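PDB 5EJY: myosin-I heavy chain from Dictyostelium discoideum, which moves along actin filaments as an ATP-driven motor in early phagocytosis and adhesion, the piece described here being the first MyTH4-FERM module of its tail. Local coordinates for residues R199-R204 and L215-A220; D266-V271 and F285-K290. All blocks are in the same frame, centred on the assembly; numbering follows the deposited sequence.

Contact 1 (R199-R204 and L215-A220); sequences RPIFVR and LHIDSA
I201 and I217 exchange backbone hydrogen bonds in both directions. I217 N reaches I201 O at 2.8 Å, almost straight at the hydrogen (177°) and in the carbonyl plane; the return bond, from I201 N to I217 O at 2.7 Å, is more bent, its donor tilted from the I217 carbonyl plane. Two residues on, V203 and L215 form a second such pair, V203 N to L215 O and L215 N to V203 O, both 2.9 Å. Between them F202 and H216 make the non-hydrogen-bonded pair, where H216 CA–H points at I201 O and F202 CA–H at L215 O.

On the face carrying F202 and H216, chi1 of -175°, with CG anti to the backbone N, brings one corner of the F202 ring over H216. F202 CD1 sits above one face of the imidazole, displaced toward the rim and 3.4 Å from H216 NE2; the two planes meet at 47°, an oblique pairing. P200 CB lies at the imidazole's edge, 3.8 Å from H216 CB.

The other face is aliphatic and buried. I201 CB rests 4.0 Å from I217 CG1, V203 CG2 meets L215 CB, and V203 CG1 touches I217 CD1 where the two side chains cross at about a right angle. Helix 264-277 packs on this side through L268, L264 and C265, while L215 and I217 also meet helix 223-233. Beyond the strand, D218 pairs with R176 and S219 OG with E191, tying the turn to helices 161-180 and 189-196. This is the opening antiparallel β-hairpin of a ubiquitin-like fold, here the first lobe of the FERM domain.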
ATOM      1  N   ARG A 199      -0.813   2.320 -19.429  1.00 25.83           N
ATOM      2  CA  ARG A 199      -1.848   3.049 -18.705  1.00 27.47           C
ATOM      3  C   ARG A 199      -1.643   2.921 -17.192  1.00 25.76           C
ATOM      4  O   ARG A 199      -0.845   2.109 -16.752  1.00 22.79           O
ATOM      5  CB  ARG A 199      -3.228   2.546 -19.099  1.00 31.62           C
ATOM      6  CG  ARG A 199      -3.497   1.115 -18.701  1.00 35.80           C
ATOM      7  CD  ARG A 199      -4.963   0.770 -18.916  1.00 44.23           C
ATOM      8  NE  ARG A 199      -5.346  -0.425 -18.165  1.00 51.01           N
ATOM      9  CZ  ARG A 199      -5.391  -1.643 -18.690  1.00 52.37           C
ATOM     10  NH1 ARG A 199      -5.084  -1.816 -19.968  1.00 53.01           N
ATOM     11  NH2 ARG A 199      -5.742  -2.683 -17.943  1.00 48.94           N
ATOM     12  N   PRO A 200      -2.352   3.741 -16.405  1.00 27.94           N
ATOM     13  CA  PRO A 200      -2.310   3.673 -14.938  1.00 26.17           C
ATOM     14  C   PRO A 200      -2.956   2.406 -14.404  1.00 27.41           C
ATOM     15  O   PRO A 200      -3.761   1.786 -15.100  1.00 26.77           O
ATOM     16  CB  PRO A 200      -3.144   4.887 -14.504  1.00 26.72           C
ATOM     17  CG  PRO A 200      -3.182   5.792 -15.709  1.00 31.29           C
ATOM     18  CD  PRO A 200      -3.174   4.869 -16.881  1.00 30.49           C
ATOM     19  N   ILE A 201      -2.593   2.011 -13.185  1.00 21.09           N
ATOM     20  CA  ILE A 201      -3.295   0.944 -12.500  1.00 23.25           C
ATOM     21  C   ILE A 201      -4.466   1.613 -11.792  1.00 23.70           C
ATOM     22  O   ILE A 201      -4.284   2.649 -11.154  1.00 22.99           O
ATOM     23  CB  ILE A 201      -2.391   0.241 -11.446  1.00 21.62           C
ATOM     24  CG1 ILE A 201      -1.245  -0.512 -12.130  1.00 24.17           C
ATOM     25  CG2 ILE A 201      -3.198  -0.739 -10.623  1.00 23.74           C
ATOM     26  CD1 ILE A 201      -0.087   0.373 -12.570  1.00 24.29           C
ATOM     27  N   PHE A 202      -5.665   1.053 -11.936  1.00 21.72           N
ATOM     28  CA  PHE A 202      -6.829   1.558 -11.213  1.00 24.79           C
ATOM     29  C   PHE A 202      -7.028   0.769  -9.915  1.00 26.14           C
ATOM     30  O   PHE A 202      -7.122  -0.460  -9.939  1.00 27.28           O
ATOM     31  CB  PHE A 202      -8.096   1.478 -12.082  1.00 27.72           C
ATOM     32  CG  PHE A 202      -9.306   2.085 -11.429  1.00 27.29           C
ATOM     33  CD1 PHE A 202      -9.383   3.455 -11.228  1.00 28.14           C
ATOM     34  CD2 PHE A 202     -10.358   1.285 -11.002  1.00 29.87           C
ATOM     35  CE1 PHE A 202     -10.495   4.022 -10.622  1.00 29.27           C
ATOM     36  CE2 PHE A 202     -11.467   1.842 -10.399  1.00 31.73           C
ATOM     37  CZ  PHE A 202     -11.535   3.209 -10.204  1.00 31.27           C
ATOM     38  N   VAL A 203      -7.044   1.463  -8.780  1.00 23.93           N
ATOM     39  CA  VAL A 203      -7.322   0.803  -7.506  1.00 25.47           C
ATOM     40  C   VAL A 203      -8.548   1.407  -6.856  1.00 29.05           C
ATOM     41  O   VAL A 203      -8.820   2.590  -7.010  1.00 26.40           O
ATOM     42  CB  VAL A 203      -6.140   0.869  -6.495  1.00 26.88           C
ATOM     43  CG1 VAL A 203      -4.939   0.118  -7.030  1.00 24.94           C
ATOM     44  CG2 VAL A 203      -5.776   2.315  -6.163  1.00 24.84           C
ATOM     45  N   ARG A 204      -9.278   0.576  -6.122  1.00 23.66           N
ATOM     46  CA  ARG A 204     -10.452   1.015  -5.402  1.00 25.78           C
ATOM     47  C   ARG A 204     -10.132   1.129  -3.926  1.00 25.18           C
ATOM     48  O   ARG A 204      -9.593   0.194  -3.328  1.00 27.10           O
ATOM     49  CB  ARG A 204     -11.578   0.008  -5.619  1.00 31.47           C
ATOM     50  CG  ARG A 204     -12.043  -0.073  -7.075  1.00 35.69           C
ATOM     51  CD  ARG A 204     -12.590  -1.475  -7.399  1.00 43.82           C
ATOM     52  NE  ARG A 204     -12.781  -1.677  -8.835  1.00 45.20           N
ATOM     53  CZ  ARG A 204     -13.855  -1.267  -9.501  1.00 48.26           C
ATOM     54  NH1 ARG A 204     -14.822  -0.631  -8.856  1.00 45.58           N
ATOM     55  NH2 ARG A 204     -13.961  -1.489 -10.805  1.00 50.80           N
ATOM     56  N   LEU A 215      -8.765   5.443  -7.568  1.00 25.36           N
ATOM     57  CA  LEU A 215      -7.548   6.193  -7.863  1.00 23.52           C
ATOM     58  C   LEU A 215      -6.812   5.572  -9.043  1.00 24.87           C
ATOM     59  O   LEU A 215      -6.752   4.347  -9.183  1.00 25.47           O
ATOM     60  CB  LEU A 215      -6.604   6.229  -6.658  1.00 24.21           C
ATOM     61  CG  LEU A 215      -6.992   6.941  -5.360  1.00 25.66           C
ATOM     62  CD1 LEU A 215      -5.900   6.712  -4.294  1.00 24.24           C
ATOM     63  CD2 LEU A 215      -7.236   8.443  -5.591  1.00 26.68           C
ATOM     64  N   HIS A 216      -6.253   6.421  -9.893  1.00 23.06           N
ATOM     65  CA  HIS A 216      -5.364   5.956 -10.945  1.00 23.46           C
ATOM     66  C   HIS A 216      -3.933   6.188 -10.495  1.00 23.63           C
ATOM     67  O   HIS A 216      -3.530   7.326 -10.232  1.00 26.63           O
ATOM     68  CB  HIS A 216      -5.652   6.672 -12.272  1.00 22.87           C
ATOM     69  CG  HIS A 216      -6.958   6.276 -12.886  1.00 28.01           C
ATOM     70  ND1 HIS A 216      -8.140   6.927 -12.604  1.00 32.44           N
ATOM     71  CD2 HIS A 216      -7.276   5.272 -13.737  1.00 31.33           C
ATOM     72  CE1 HIS A 216      -9.128   6.349 -13.266  1.00 27.48           C
ATOM     73  NE2 HIS A 216      -8.629   5.340 -13.959  1.00 34.20           N
ATOM     74  N   ILE A 217      -3.170   5.104 -10.391  1.00 21.20           N
ATOM     75  CA  ILE A 217      -1.803   5.191  -9.891  1.00 17.86           C
ATOM     76  C   ILE A 217      -0.792   4.555 -10.844  1.00 22.42           C
ATOM     77  O   ILE A 217      -1.162   3.938 -11.856  1.00 22.36           O
ATOM     78  CB  ILE A 217      -1.663   4.509  -8.483  1.00 20.36           C
ATOM     79  CG1 ILE A 217      -1.868   2.994  -8.571  1.00 19.06           C
ATOM     80  CG2 ILE A 217      -2.675   5.095  -7.492  1.00 23.72           C
ATOM     81  CD1 ILE A 217      -1.630   2.271  -7.214  1.00 21.10           C
ATOM     82  N   ASP A 218       0.489   4.707 -10.518  1.00 20.75           N
ATOM     83  CA  ASP A 218       1.522   3.985 -11.247  1.00 21.46           C
ATOM     84  C   ASP A 218       2.334   3.087 -10.330  1.00 22.65           C
ATOM     85  O   ASP A 218       2.084   3.032  -9.106  1.00 19.48           O
ATOM     86  CB  ASP A 218       2.390   4.908 -12.142  1.00 20.67           C
ATOM     87  CG  ASP A 218       3.336   5.815 -11.360  1.00 22.79           C
ATOM     88  OD1 ASP A 218       3.611   5.579 -10.166  1.00 21.58           O
ATOM     89  OD2 ASP A 218       3.835   6.793 -11.971  1.00 24.07           O
ATOM     90  N   SER A 219       3.280   2.353 -10.914  1.00 19.97           N
ATOM     91  CA  SER A 219       4.042   1.365 -10.141  1.00 17.76           C
ATOM     92  C   SER A 219       4.770   1.958  -8.939  1.00 18.92           C
ATOM     93  O   SER A 219       5.001   1.260  -7.943  1.00 18.08           O
ATOM     94  CB  SER A 219       5.070   0.677 -11.049  1.00 18.34           C
ATOM     95  OG  SER A 219       4.403   0.063 -12.140  1.00 20.29           O
ATOM     96  N   ALA A 220       5.148   3.228  -9.038  1.00 17.26           N
ATOM     97  CA  ALA A 220       5.950   3.885  -7.994  1.00 16.49           C
ATOM     98  C   ALA A 220       5.116   4.658  -6.975  1.00 17.19           C
ATOM     99  O   ALA A 220       5.669   5.255  -6.054  1.00 20.97           O
ATOM    100  CB  ALA A 220       6.967   4.818  -8.624  1.00 20.60           C
TER

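Contact 2 (D266-V271 and F285-K290); sequences DVLSKV and FKFVFK
V271 CG2 lies over the middle of the F285 ring, 3.5 Å from its centroid and 12° off the ring normal, a close CH-π contact. The methyl sits over the ring centre, a little toward the CG end. One helical turn earlier, V267 CG1 reaches the far end of the same ring, 3.7 Å from F285 CZ, and also stands 3.6 Å from F287 CE1. That branch is anti to the backbone N of V267 (chi1 178°), which sends it to the notch where the two rings meet.

The rings themselves are set at an angle: F285 CZ sits 3.6 Å above the centre of the F287 ring, and F287 CE1 lies at the edge of F285, in its plane. L268 comes in across F287, its CD2 3.9 Å from F287 CE2 and oblique to the ring. With F285 cut back to an alanine, V271 CG2 would probably lose the aromatic face it rests on and a gap would open beside V267 and F287.

Neighbouring strands complete the surroundings: F251 meets F285 ring to ring, I247 and I205 touch F287, and L268 also packs on I201 and V203. The helix and strand run nearly antiparallel, at 160°, with axes 10.3 Å apart, as suits a helix lying on a sheet with one layer of side chains between. No hydrogen bond joins the two segments; branched aliphatic groups against aromatic rings do the work, so between these two segments the fit depends on shape and dispersion, while a polar tie from helix to sheet comes from K270 with E249 of strand 245-251.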
ATOM      1  N   ASP A 266       2.858  -2.795  -4.534  1.00 17.44           N
ATOM      2  CA  ASP A 266       3.431  -3.920  -3.786  1.00 18.67           C
ATOM      3  C   ASP A 266       2.344  -4.635  -2.965  1.00 22.73           C
ATOM      4  O   ASP A 266       2.393  -5.853  -2.762  1.00 21.35           O
ATOM      5  CB  ASP A 266       4.567  -3.456  -2.855  1.00 20.49           C
ATOM      6  CG  ASP A 266       5.887  -3.230  -3.597  1.00 24.30           C
ATOM      7  OD1 ASP A 266       6.028  -3.714  -4.739  1.00 21.19           O
ATOM      8  OD2 ASP A 266       6.790  -2.577  -3.022  1.00 22.63           O
ATOM      9  N   VAL A 267       1.356  -3.887  -2.491  1.00 19.95           N
ATOM     10  CA  VAL A 267       0.257  -4.514  -1.750  1.00 20.25           C
ATOM     11  C   VAL A 267      -0.546  -5.413  -2.691  1.00 20.84           C
ATOM     12  O   VAL A 267      -0.875  -6.544  -2.342  1.00 20.70           O
ATOM     13  CB  VAL A 267      -0.656  -3.462  -1.065  1.00 20.54           C
ATOM     14  CG1 VAL A 267      -1.828  -4.140  -0.345  1.00 22.56           C
ATOM     15  CG2 VAL A 267       0.155  -2.636  -0.073  1.00 22.15           C
ATOM     16  N   LEU A 268      -0.830  -4.925  -3.902  1.00 20.45           N
ATOM     17  CA  LEU A 268      -1.504  -5.754  -4.910  1.00 18.20           C
ATOM     18  C   LEU A 268      -0.762  -7.078  -5.185  1.00 24.34           C
ATOM     19  O   LEU A 268      -1.388  -8.128  -5.360  1.00 22.69           O
ATOM     20  CB  LEU A 268      -1.683  -4.983  -6.218  1.00 20.80           C
ATOM     21  CG  LEU A 268      -2.573  -3.732  -6.201  1.00 21.16           C
ATOM     22  CD1 LEU A 268      -2.598  -3.080  -7.599  1.00 21.25           C
ATOM     23  CD2 LEU A 268      -3.991  -4.068  -5.733  1.00 25.23           C
ATOM     24  N   SER A 269       0.567  -7.021  -5.240  1.00 17.42           N
ATOM     25  CA  SER A 269       1.372  -8.233  -5.388  1.00 20.52           C
ATOM     26  C   SER A 269       1.137  -9.204  -4.235  1.00 21.79           C
ATOM     27  O   SER A 269       1.024 -10.412  -4.441  1.00 23.03           O
ATOM     28  CB  SER A 269       2.862  -7.876  -5.455  1.00 22.58           C
ATOM     29  OG  SER A 269       3.103  -6.978  -6.525  1.00 27.71           O
ATOM     30  N   LYS A 270       1.078  -8.674  -3.020  1.00 20.84           N
ATOM     31  CA  LYS A 270       0.844  -9.519  -1.835  1.00 23.79           C
ATOM     32  C   LYS A 270      -0.514 -10.197  -1.882  1.00 27.10           C
ATOM     33  O   LYS A 270      -0.668 -11.353  -1.458  1.00 26.75           O
ATOM     34  CB  LYS A 270       0.962  -8.708  -0.549  1.00 25.92           C
ATOM     35  CG  LYS A 270       2.346  -8.195  -0.257  1.00 30.08           C
ATOM     36  CD  LYS A 270       2.596  -8.088   1.239  1.00 38.26           C
ATOM     37  CE  LYS A 270       1.393  -7.522   1.976  1.00 42.05           C
ATOM     38  NZ  LYS A 270       1.729  -7.187   3.399  1.00 47.24           N
ATOM     39  N   VAL A 271      -1.503  -9.467  -2.383  1.00 24.13           N
ATOM     40  CA  VAL A 271      -2.853  -9.984  -2.548  1.00 26.71           C
ATOM     41  C   VAL A 271      -2.860 -11.160  -3.504  1.00 27.99           C
ATOM     42  O   VAL A 271      -3.447 -12.208  -3.219  1.00 31.83           O
ATOM     43  CB  VAL A 271      -3.822  -8.890  -3.038  1.00 31.59           C
ATOM     44  CG1 VAL A 271      -5.189  -9.493  -3.413  1.00 31.75           C
ATOM     45  CG2 VAL A 271      -3.978  -7.824  -1.972  1.00 31.84           C
ATOM     46  N   PHE A 285     -10.000  -8.754   0.175  1.00 33.31           N
ATOM     47  CA  PHE A 285      -9.060  -7.659   0.370  1.00 32.20           C
ATOM     48  C   PHE A 285      -9.675  -6.304   0.057  1.00 30.17           C
ATOM     49  O   PHE A 285     -10.398  -6.168  -0.917  1.00 25.98           O
ATOM     50  CB  PHE A 285      -7.822  -7.839  -0.508  1.00 28.02           C
ATOM     51  CG  PHE A 285      -6.989  -6.599  -0.607  1.00 31.02           C
ATOM     52  CD1 PHE A 285      -6.142  -6.237   0.422  1.00 30.73           C
ATOM     53  CD2 PHE A 285      -7.078  -5.778  -1.717  1.00 29.28           C
ATOM     54  CE1 PHE A 285      -5.385  -5.082   0.340  1.00 30.14           C
ATOM     55  CE2 PHE A 285      -6.323  -4.628  -1.802  1.00 28.75           C
ATOM     56  CZ  PHE A 285      -5.480  -4.280  -0.766  1.00 24.32           C
ATOM     57  N   LYS A 286      -9.352  -5.307   0.877  1.00 26.47           N
ATOM     58  CA  LYS A 286      -9.699  -3.914   0.591  1.00 29.80           C
ATOM     59  C   LYS A 286      -8.543  -3.009   0.985  1.00 24.37           C
ATOM     60  O   LYS A 286      -7.841  -3.286   1.960  1.00 26.55           O
ATOM     61  CB  LYS A 286     -10.904  -3.471   1.431  1.00 34.13           C
ATOM     62  CG  LYS A 286     -12.132  -4.348   1.351  1.00 41.57           C
ATOM     63  CD  LYS A 286     -13.141  -3.936   2.426  1.00 40.95           C
ATOM     64  CE  LYS A 286     -14.526  -4.500   2.128  1.00 48.97           C
ATOM     65  N   PHE A 287      -8.366  -1.913   0.250  1.00 22.48           N
ATOM     66  CA  PHE A 287      -7.641  -0.777   0.789  1.00 21.62           C
ATOM     67  C   PHE A 287      -8.681   0.021   1.558  1.00 23.25           C
ATOM     68  O   PHE A 287      -9.827   0.140   1.110  1.00 23.63           O
ATOM     69  CB  PHE A 287      -7.096   0.122  -0.325  1.00 18.34           C
ATOM     70  CG  PHE A 287      -5.923  -0.443  -1.079  1.00 20.73           C
ATOM     71  CD1 PHE A 287      -4.680  -0.564  -0.472  1.00 24.31           C
ATOM     72  CD2 PHE A 287      -6.047  -0.777  -2.426  1.00 21.24           C
ATOM     73  CE1 PHE A 287      -3.588  -1.056  -1.182  1.00 23.48           C
ATOM     74  CE2 PHE A 287      -4.967  -1.268  -3.131  1.00 20.44           C
ATOM     75  CZ  PHE A 287      -3.733  -1.408  -2.497  1.00 21.33           C
ATOM     76  N   VAL A 288      -8.293   0.592   2.688  1.00 22.97           N
ATOM     77  CA  VAL A 288      -9.210   1.443   3.435  1.00 23.44           C
ATOM     78  C   VAL A 288      -8.540   2.764   3.804  1.00 21.80           C
ATOM     79  O   VAL A 288      -7.383   2.787   4.245  1.00 21.40           O
ATOM     80  CB  VAL A 288      -9.689   0.745   4.732  1.00 26.96           C
ATOM     81  CG1 VAL A 288     -10.772   1.576   5.406  1.00 28.77           C
ATOM     82  CG2 VAL A 288     -10.213  -0.658   4.418  1.00 24.22           C
ATOM     83  N   PHE A 289      -9.279   3.856   3.611  1.00 20.77           N
ATOM     84  CA  PHE A 289      -8.818   5.214   3.914  1.00 19.75           C
ATOM     85  C   PHE A 289      -9.333   5.594   5.312  1.00 21.65           C
ATOM     86  O   PHE A 289     -10.531   5.820   5.482  1.00 24.31           O
ATOM     87  CB  PHE A 289      -9.395   6.149   2.839  1.00 20.01           C
ATOM     88  CG  PHE A 289      -8.901   7.579   2.889  1.00 22.29           C
ATOM     89  CD1 PHE A 289      -7.552   7.880   2.995  1.00 21.61           C
ATOM     90  CD2 PHE A 289      -9.802   8.625   2.755  1.00 26.20           C
ATOM     91  CE1 PHE A 289      -7.107   9.214   2.996  1.00 22.37           C
ATOM     92  CE2 PHE A 289      -9.369   9.964   2.742  1.00 26.46           C
ATOM     93  CZ  PHE A 289      -8.025  10.254   2.866  1.00 22.25           C
ATOM     94  N   LYS A 290      -8.443   5.631   6.310  1.00 20.04           N
ATOM     95  CA  LYS A 290      -8.841   5.820   7.707  1.00 22.56           C
ATOM     96  C   LYS A 290      -8.009   6.898   8.365  1.00 20.33           C
ATOM     97  O   LYS A 290      -6.908   7.190   7.912  1.00 21.24           O
ATOM     98  CB  LYS A 290      -8.556   4.545   8.530  1.00 26.66           C
ATOM     99  CG  LYS A 290      -9.366   3.326   8.200  1.00 35.00           C
ATOM    100  CD  LYS A 290      -9.063   2.268   9.265  1.00 39.14           C
ATOM    101  CE  LYS A 290      -8.858   2.947  10.631  1.00 38.78           C
ATOM    102  NZ  LYS A 290      -8.514   2.018  11.766  1.00 40.52           N
TER

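How the contacts relate
From the N terminus the chain runs through a series of helices, the last of them 189-196, to strand 201-207, and contact 1 closes at once as 212-217 folds back beside it. Helix 223-233 and strands 245-251 and 254-256 follow before helix 264-277 opens contact 2, which closes when the chain returns as strand 285-291. The two contacts are therefore in series, neither nesting nor crossing. In space they adjoin, their centres about 12 Å apart: 201-207 and 285-291 are parallel neighbours in the mixed sheet, and V203 CG1 lies 4.1 Å from F287 CE2. Contact 1 ties the two strands of the hairpin at one sheet edge; contact 2 lays the helix on the central strand.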